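Local coordinates for protein phosphatidylinositol-specific phospholipase C1 (Streptomyces antibioticus, PDB 3H4X) that belongs to the calcium-dependent phosphoinositide phospholipase C family and is a bacterial enzyme built on a beta/alpha barrel, at residues E212-L217 and A231-H236; I128-G133 and F191-G196; H167-E172 and R253-V258. All coordinates share one frame; numbering follows the deposited sequence.

Overall arrangement
Contacts 1 and 2 meet within the barrel sheet, between parallel strands, their centres about 10 Å apart: strand 189-195 of contact 2 lies beside strand 232-236 of contact 1, with F232 N 2.8 Å from F191 O and A234 N 2.9 Å from L193 O. Contact 3 is about 10 Å from contact 1, centre to centre, and continues the sheet where V235 N lies 2.9 Å from V258 O; F256 packs on A214 and P233. Contacts 2 and 3, about 19 Å apart between centres, barely touch. An acetyl group occupies a pocket of E212 and H216 (contact 1) with P142; ethanol, probably from the crystallisation liquor, lies about 4 Å from the I194 side chain.

Contact 1. Residues E212-L217 and A231-H236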
# COMPACT_ATOMS: atom_id res chain seq x y z
N GLU A 212 -10.62 0.28 12.38
CA GLU A 212 -10.04 1.33 13.21
C GLU A 212 -9.62 2.53 12.37
O GLU A 212 -9.93 3.67 12.72
CB GLU A 212 -8.85 0.79 14.01
CG GLU A 212 -8.34 1.79 15.03
CD GLU A 212 -7.38 1.18 16.02
OE1 GLU A 212 -7.17 -0.05 15.99
OE2 GLU A 212 -6.83 1.94 16.84
N TYR A 213 -8.92 2.30 11.27
CA TYR A 213 -8.47 3.43 10.47
C TYR A 213 -9.60 4.09 9.67
O TYR A 213 -9.66 5.31 9.57
CB TYR A 213 -7.27 3.06 9.58
CG TYR A 213 -6.55 4.30 9.08
CD1 TYR A 213 -5.52 4.88 9.83
CD2 TYR A 213 -6.91 4.91 7.89
CE1 TYR A 213 -4.87 6.02 9.38
CE2 TYR A 213 -6.27 6.04 7.44
CZ TYR A 213 -5.26 6.59 8.19
OH TYR A 213 -4.64 7.73 7.72
N ALA A 214 -10.50 3.29 9.13
CA ALA A 214 -11.66 3.85 8.44
C ALA A 214 -12.50 4.70 9.39
O ALA A 214 -13.00 5.76 9.02
CB ALA A 214 -12.50 2.76 7.80
N GLY A 215 -12.67 4.22 10.62
CA GLY A 215 -13.39 4.98 11.63
C GLY A 215 -12.71 6.30 11.94
O GLY A 215 -13.36 7.33 12.15
N HIS A 216 -11.38 6.27 11.95
CA HIS A 216 -10.56 7.46 12.12
C HIS A 216 -10.82 8.48 11.00
O HIS A 216 -10.99 9.67 11.27
CB HIS A 216 -9.10 7.01 12.19
CG HIS A 216 -8.10 8.10 12.06
ND1 HIS A 216 -7.90 9.07 13.02
CD2 HIS A 216 -7.16 8.33 11.10
CE1 HIS A 216 -6.92 9.87 12.64
NE2 HIS A 216 -6.45 9.44 11.48
N LEU A 217 -10.87 8.02 9.75
CA LEU A 217 -11.17 8.92 8.64
C LEU A 217 -12.57 9.52 8.78
O LEU A 217 -12.78 10.71 8.57
CB LEU A 217 -11.04 8.22 7.30
CG LEU A 217 -9.63 7.74 6.92
CD1 LEU A 217 -9.64 7.20 5.51
CD2 LEU A 217 -8.60 8.85 7.06
N ALA A 231 -3.31 7.96 4.83
CA ALA A 231 -3.36 6.61 4.26
C ALA A 231 -4.77 6.19 3.87
O ALA A 231 -5.76 6.67 4.44
CB ALA A 231 -2.77 5.61 5.23
N PHE A 232 -4.84 5.27 2.91
CA PHE A 232 -6.10 4.68 2.48
C PHE A 232 -6.24 3.28 3.06
O PHE A 232 -5.44 2.40 2.76
CB PHE A 232 -6.12 4.60 0.96
CG PHE A 232 -6.16 5.93 0.28
CD1 PHE A 232 -7.37 6.51 -0.05
CD2 PHE A 232 -4.99 6.61 -0.03
CE1 PHE A 232 -7.42 7.74 -0.67
CE2 PHE A 232 -5.03 7.84 -0.65
CZ PHE A 232 -6.25 8.41 -0.97
N PRO A 233 -7.26 3.06 3.90
CA PRO A 233 -7.48 1.71 4.40
C PRO A 233 -8.07 0.86 3.27
O PRO A 233 -8.91 1.34 2.51
CB PRO A 233 -8.50 1.91 5.51
CG PRO A 233 -9.26 3.12 5.10
CD PRO A 233 -8.25 4.02 4.42
N ALA A 234 -7.62 -0.38 3.17
CA ALA A 234 -8.09 -1.28 2.14
C ALA A 234 -8.95 -2.39 2.74
O ALA A 234 -8.77 -2.77 3.91
CB ALA A 234 -6.92 -1.89 1.40
N VAL A 235 -9.87 -2.91 1.94
CA VAL A 235 -10.63 -4.10 2.31
C VAL A 235 -9.83 -5.31 1.84
O VAL A 235 -9.65 -5.54 0.64
CB VAL A 235 -12.03 -4.11 1.69
CG1 VAL A 235 -12.84 -5.26 2.28
CG2 VAL A 235 -12.72 -2.78 1.93
N HIS A 236 -9.33 -6.08 2.80
CA HIS A 236 -8.38 -7.14 2.54
C HIS A 236 -9.09 -8.48 2.52
O HIS A 236 -9.83 -8.82 3.45
CB HIS A 236 -7.31 -7.10 3.63
CG HIS A 236 -6.27 -8.17 3.53
ND1 HIS A 236 -5.51 -8.40 2.40
CD2 HIS A 236 -5.82 -9.03 4.47
CE1 HIS A 236 -4.66 -9.38 2.64
NE2 HIS A 236 -4.83 -9.78 3.89
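Y213, A214 and L217 of helix 209-222 close over A231 and P233 of segment 231-236, and most of what they share is apolar. The Y213 ring offers its rim, not a face, to the proline: P233 CD lies near the ring plane, 3.8 Å from CD2, and the two side chains cross at about a right angle. L217 reaches the same carbon with a methyl, its CD1 being 3.6 Å from P233 CD, while A214 CB covers the proline more loosely at CG. The far end of the phenol rests against the methyl of A231.

The polar contacts gather at the phenol. A231 N gives Y213 OH a weak, bent hydrogen bond (3.2 Å, 135°), and T230 N adds another weak one. The stronger partner of the hydroxyl is D146 OD1, from helix 142-153; D146 OD2 bonds NE2 of H216, so one carboxylate ties together two side chains of the helix. H216 CD2 lies 3.7 Å above one Y213 face, offset toward its rim. A231 O comes obliquely to within 3.1 Å of Y213 CE2; this carbonyl is buried and has no hydrogen-bonding partner in the model.

Y213 can span this gap because its CG stands anti to the backbone N (chi1 -163°), which directs the ring from the helix to the strand. The short axes run 8.3 Å apart at closest approach, at 135°, the largely opposed directions expected of helix and returning strand in the beta-alpha-beta unit formed by strand 189-195, helix 209-222 and strand 232-236 of a beta/alpha barrel.

Contact 2. Residues I128-G133 and F191-G196; sequences IEMKDG and FELIPG
E129 OE2, which lies 3.4 Å from G196 CA, is gripped by two donors: K131 NZ forms a salt bridge with it at 2.8 Å, and the backbone N of T197 donates to it as well. The lysine nitrogen comes from above the carboxylate plane, 48° out of it, and also bonds T197 OG1. E129 gets its acid to this point on an extended chain, CG anti to the backbone N (chi1 178°), laid across G196. The buried acid is thus matched by a charge two residues on and by the backbone N of T197, just past G196.

Behind the side chains the backbones pair as adjacent parallel strands. I128 N donates to E192 O at 2.7 Å, I128 O receives I194 N, and M130 N donates to I194 O at 3.1 Å, all three nearly straight. These are strands 124-130 and 189-195 of the beta/alpha barrel, in which eight parallel strands close into a ring.

I128, L193 and M130 share one face of the sheet. L193 CD2 packs 3.6 Å from M130 CG and also touches SD, while the rest of the methionine bends away; I128 lies beside L193, pointing the same way, and I128 CG1 meets the edge of the F191 ring, 4.1 Å from CD1. On the opposite face E129 and I194 cross, I194 CG1 lying 3.9 Å from E129 CB. Past the strand end, a type I turn runs from M130 to G133, closed by G133 N donating to M130 O, and the K131 backbone packs on G196, with K131 O 3.4 Å from G196 C.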
# COMPACT_ATOMS: atom_id res chain seq x y z
N ILE A 128 1.17 -1.02 3.62
CA ILE A 128 1.55 -1.31 4.98
C ILE A 128 0.63 -2.38 5.54
O ILE A 128 -0.58 -2.17 5.64
CB ILE A 128 1.41 -0.07 5.86
CG1 ILE A 128 2.13 1.13 5.22
CG2 ILE A 128 1.85 -0.37 7.29
CD1 ILE A 128 3.60 0.95 5.05
N GLU A 129 1.20 -3.53 5.89
CA GLU A 129 0.46 -4.50 6.67
C GLU A 129 0.76 -4.25 8.13
O GLU A 129 1.91 -4.35 8.57
CB GLU A 129 0.82 -5.94 6.29
CG GLU A 129 0.08 -6.96 7.15
CD GLU A 129 0.38 -8.41 6.80
OE1 GLU A 129 0.63 -8.71 5.61
OE2 GLU A 129 0.35 -9.26 7.71
N MET A 130 -0.27 -3.91 8.89
CA MET A 130 -0.13 -3.71 10.33
C MET A 130 -0.23 -5.09 10.96
O MET A 130 -1.33 -5.56 11.30
CB MET A 130 -1.23 -2.79 10.85
CG MET A 130 -1.23 -1.40 10.23
SD MET A 130 0.31 -0.50 10.50
CE MET A 130 0.65 -0.98 12.18
N LYS A 131 0.91 -5.76 11.10
CA LYS A 131 0.96 -7.17 11.49
C LYS A 131 0.07 -7.46 12.69
O LYS A 131 -0.68 -8.44 12.70
CB LYS A 131 2.40 -7.59 11.81
CG LYS A 131 3.35 -7.57 10.63
CD LYS A 131 2.88 -8.43 9.48
CE LYS A 131 2.80 -9.88 9.87
NZ LYS A 131 2.56 -10.73 8.67
N ASP A 132 0.18 -6.61 13.70
CA ASP A 132 -0.52 -6.79 14.96
C ASP A 132 -1.51 -5.66 15.22
O ASP A 132 -1.87 -5.39 16.37
CB ASP A 132 0.49 -6.90 16.11
CG ASP A 132 1.40 -5.68 16.21
OD1 ASP A 132 1.26 -4.75 15.39
OD2 ASP A 132 2.27 -5.65 17.11
N GLY A 133 -1.98 -5.02 14.15
CA GLY A 133 -2.94 -3.92 14.27
C GLY A 133 -2.33 -2.67 14.87
O GLY A 133 -1.11 -2.54 14.96
N PHE A 191 -0.19 5.76 0.65
CA PHE A 191 -0.12 4.68 1.61
C PHE A 191 -1.42 3.88 1.60
O PHE A 191 -2.50 4.47 1.56
CB PHE A 191 0.13 5.22 3.02
CG PHE A 191 1.51 5.76 3.22
CD1 PHE A 191 2.51 4.98 3.76
CD2 PHE A 191 1.81 7.07 2.86
CE1 PHE A 191 3.78 5.47 3.94
CE2 PHE A 191 3.09 7.56 3.04
CZ PHE A 191 4.07 6.76 3.58
N GLU A 192 -1.29 2.56 1.65
CA GLU A 192 -2.41 1.63 1.80
C GLU A 192 -2.21 0.88 3.11
O GLU A 192 -1.09 0.47 3.43
CB GLU A 192 -2.41 0.63 0.64
CG GLU A 192 -3.40 -0.53 0.82
CD GLU A 192 -3.09 -1.74 -0.05
OE1 GLU A 192 -2.11 -1.73 -0.83
OE2 GLU A 192 -3.85 -2.73 0.06
N LEU A 193 -3.28 0.69 3.88
CA LEU A 193 -3.22 -0.10 5.10
C LEU A 193 -4.06 -1.36 4.97
O LEU A 193 -5.22 -1.29 4.54
CB LEU A 193 -3.76 0.70 6.28
CG LEU A 193 -2.84 1.77 6.88
CD1 LEU A 193 -3.63 2.79 7.69
CD2 LEU A 193 -1.77 1.11 7.74
N ILE A 194 -3.50 -2.51 5.35
CA ILE A 194 -4.30 -3.72 5.54
C ILE A 194 -4.08 -4.29 6.93
O ILE A 194 -3.03 -4.06 7.54
CB ILE A 194 -4.02 -4.83 4.49
CG1 ILE A 194 -2.56 -5.30 4.54
CG2 ILE A 194 -4.43 -4.38 3.09
CD1 ILE A 194 -2.35 -6.66 3.89
N PRO A 195 -5.07 -5.04 7.44
CA PRO A 195 -4.89 -5.73 8.71
C PRO A 195 -3.85 -6.83 8.56
O PRO A 195 -3.59 -7.32 7.46
CB PRO A 195 -6.28 -6.35 8.98
CG PRO A 195 -7.22 -5.63 8.09
CD PRO A 195 -6.41 -5.25 6.88
N GLY A 196 -3.26 -7.23 9.69
CA GLY A 196 -2.14 -8.16 9.67
C GLY A 196 -2.49 -9.57 10.08
O GLY A 196 -3.55 -9.84 10.64

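Contact 3. Residues H167-E172 and R253-V258; sequences HATADE and RPWFVV
T169 and A170 lie over one face of the W255 indole, where T169 is the N-cap just before helix 170-177; the other side is the loop that leads into strand 258-262 of the beta/alpha barrel. T169 CA makes a CH-pi contact with the six-membered ring, 4.1 Å from its centroid and 27° off the normal. A170 N comes over the same indole face, 3.5 Å from CZ3, and A170 CB adds contact near CE3. One hydrogen bond joins the two backbones: D171 N, in the first turn of the helix, donates to P254 O at 2.9 Å, arriving in the carbonyl plane. Helix turn and loop are therefore held by one backbone bond and by packing on the indole.

Smaller contacts fill in around this pair. T169 lies obliquely across the proline ring, with OG1 3.6 Å from P254 CB, and the CG1 methyl of V257 rests against D171 CA and A170 CB.

In the next shell, W255 also touches K218 and A221 of helix 209-222, and its ring is met by T164 of helix 160-164. D171 turns its carboxylate away from the indole: OD1 bonds the hydroxyl of Y281 and forms a salt bridge with R244, whose NH1 also bonds F256 O, tying the helix start to the loop a second time.

The start of the helix is fixed from within as well. T169 OG1 takes up the position between backbone N and carbonyl carbon (chi1 69°) and caps E172 N at 3.1 Å. E172 OE2 in turn accepts a weak bond from A168 N, and its anti lone pair receives H167 ND1 at 2.8 Å, in the plane of the imidazole.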
# COMPACT_ATOMS: atom_id res chain seq x y z
N HIS A 167 -15.87 16.78 -1.34
CA HIS A 167 -16.89 15.73 -1.31
C HIS A 167 -17.14 15.24 0.12
O HIS A 167 -16.31 15.44 1.01
CB HIS A 167 -16.49 14.56 -2.20
CG HIS A 167 -16.53 14.87 -3.67
ND1 HIS A 167 -17.69 14.81 -4.41
CD2 HIS A 167 -15.55 15.25 -4.53
CE1 HIS A 167 -17.43 15.14 -5.66
NE2 HIS A 167 -16.14 15.41 -5.76
N ALA A 168 -18.28 14.59 0.33
CA ALA A 168 -18.64 14.10 1.65
C ALA A 168 -17.78 12.92 2.09
O ALA A 168 -17.46 12.78 3.27
CB ALA A 168 -20.11 13.74 1.70
N THR A 169 -17.41 12.06 1.14
CA THR A 169 -16.62 10.87 1.43
C THR A 169 -15.67 10.55 0.29
O THR A 169 -15.85 11.03 -0.84
CB THR A 169 -17.50 9.63 1.63
OG1 THR A 169 -18.09 9.26 0.38
CG2 THR A 169 -18.59 9.87 2.67
N ALA A 170 -14.67 9.72 0.57
CA ALA A 170 -13.72 9.29 -0.44
C ALA A 170 -14.43 8.52 -1.55
O ALA A 170 -14.11 8.68 -2.73
CB ALA A 170 -12.63 8.44 0.18
N ASP A 171 -15.40 7.69 -1.18
CA ASP A 171 -16.14 6.92 -2.17
C ASP A 171 -16.88 7.83 -3.14
O ASP A 171 -16.86 7.61 -4.35
CB ASP A 171 -17.14 5.98 -1.50
CG ASP A 171 -17.83 5.09 -2.50
OD1 ASP A 171 -17.15 4.24 -3.10
OD2 ASP A 171 -19.06 5.25 -2.70
N GLU A 172 -17.55 8.84 -2.60
CA GLU A 172 -18.28 9.78 -3.44
C GLU A 172 -17.33 10.45 -4.41
O GLU A 172 -17.61 10.56 -5.60
CB GLU A 172 -18.99 10.82 -2.57
CG GLU A 172 -19.72 11.90 -3.35
CD GLU A 172 -20.24 13.02 -2.46
OE1 GLU A 172 -21.17 12.76 -1.67
OE2 GLU A 172 -19.72 14.15 -2.55
N ARG A 253 -18.23 2.34 5.42
CA ARG A 253 -18.01 1.80 4.08
C ARG A 253 -17.44 2.79 3.06
O ARG A 253 -16.55 2.42 2.31
CB ARG A 253 -19.29 1.15 3.56
CG ARG A 253 -19.76 -0.02 4.41
CD ARG A 253 -21.01 -0.65 3.85
NE ARG A 253 -21.59 -1.61 4.80
CZ ARG A 253 -22.88 -1.88 4.89
NH1 ARG A 253 -23.75 -1.27 4.10
NH2 ARG A 253 -23.31 -2.75 5.79
N PRO A 254 -17.94 4.04 3.03
CA PRO A 254 -17.46 4.94 1.97
C PRO A 254 -16.05 5.49 2.19
O PRO A 254 -15.59 6.33 1.41
CB PRO A 254 -18.49 6.07 1.97
CG PRO A 254 -19.06 6.05 3.34
CD PRO A 254 -19.05 4.62 3.80
N TRP A 255 -15.37 5.01 3.23
CA TRP A 255 -13.98 5.39 3.46
C TRP A 255 -13.00 4.36 2.91
O TRP A 255 -11.79 4.55 3.00
CB TRP A 255 -13.76 5.73 4.95
CG TRP A 255 -14.53 6.96 5.28
CD1 TRP A 255 -15.68 7.04 6.00
CD2 TRP A 255 -14.26 8.27 4.80
NE1 TRP A 255 -16.13 8.34 6.03
CE2 TRP A 255 -15.27 9.12 5.30
CE3 TRP A 255 -13.24 8.83 4.02
CZ2 TRP A 255 -15.29 10.49 5.04
CZ3 TRP A 255 -13.27 10.19 3.75
CH2 TRP A 255 -14.29 11.00 4.26
N PHE A 256 -13.55 3.30 2.32
CA PHE A 256 -12.76 2.27 1.65
C PHE A 256 -12.87 2.41 0.13
O PHE A 256 -13.94 2.18 -0.44
CB PHE A 256 -13.27 0.88 2.04
CG PHE A 256 -13.02 0.50 3.47
CD1 PHE A 256 -11.78 0.03 3.87
CD2 PHE A 256 -14.04 0.59 4.40
CE1 PHE A 256 -11.56 -0.34 5.19
CE2 PHE A 256 -13.82 0.23 5.72
CZ PHE A 256 -12.58 -0.24 6.11
N VAL A 257 -11.77 2.77 -0.52
CA VAL A 257 -11.75 2.86 -1.98
C VAL A 257 -10.60 2.04 -2.56
O VAL A 257 -10.26 2.16 -3.74
CB VAL A 257 -11.69 4.32 -2.47
CG1 VAL A 257 -12.94 5.07 -2.04
CG2 VAL A 257 -10.43 5.02 -1.96
N VAL A 258 -10.01 1.20 -1.70
CA VAL A 258 -8.90 0.32 -2.05
C VAL A 258 -9.25 -1.08 -1.57
O VAL A 258 -9.80 -1.25 -0.49
CB VAL A 258 -7.58 0.80 -1.41
CG1 VAL A 258 -6.41 -0.09 -1.85
CG2 VAL A 258 -7.32 2.26 -1.77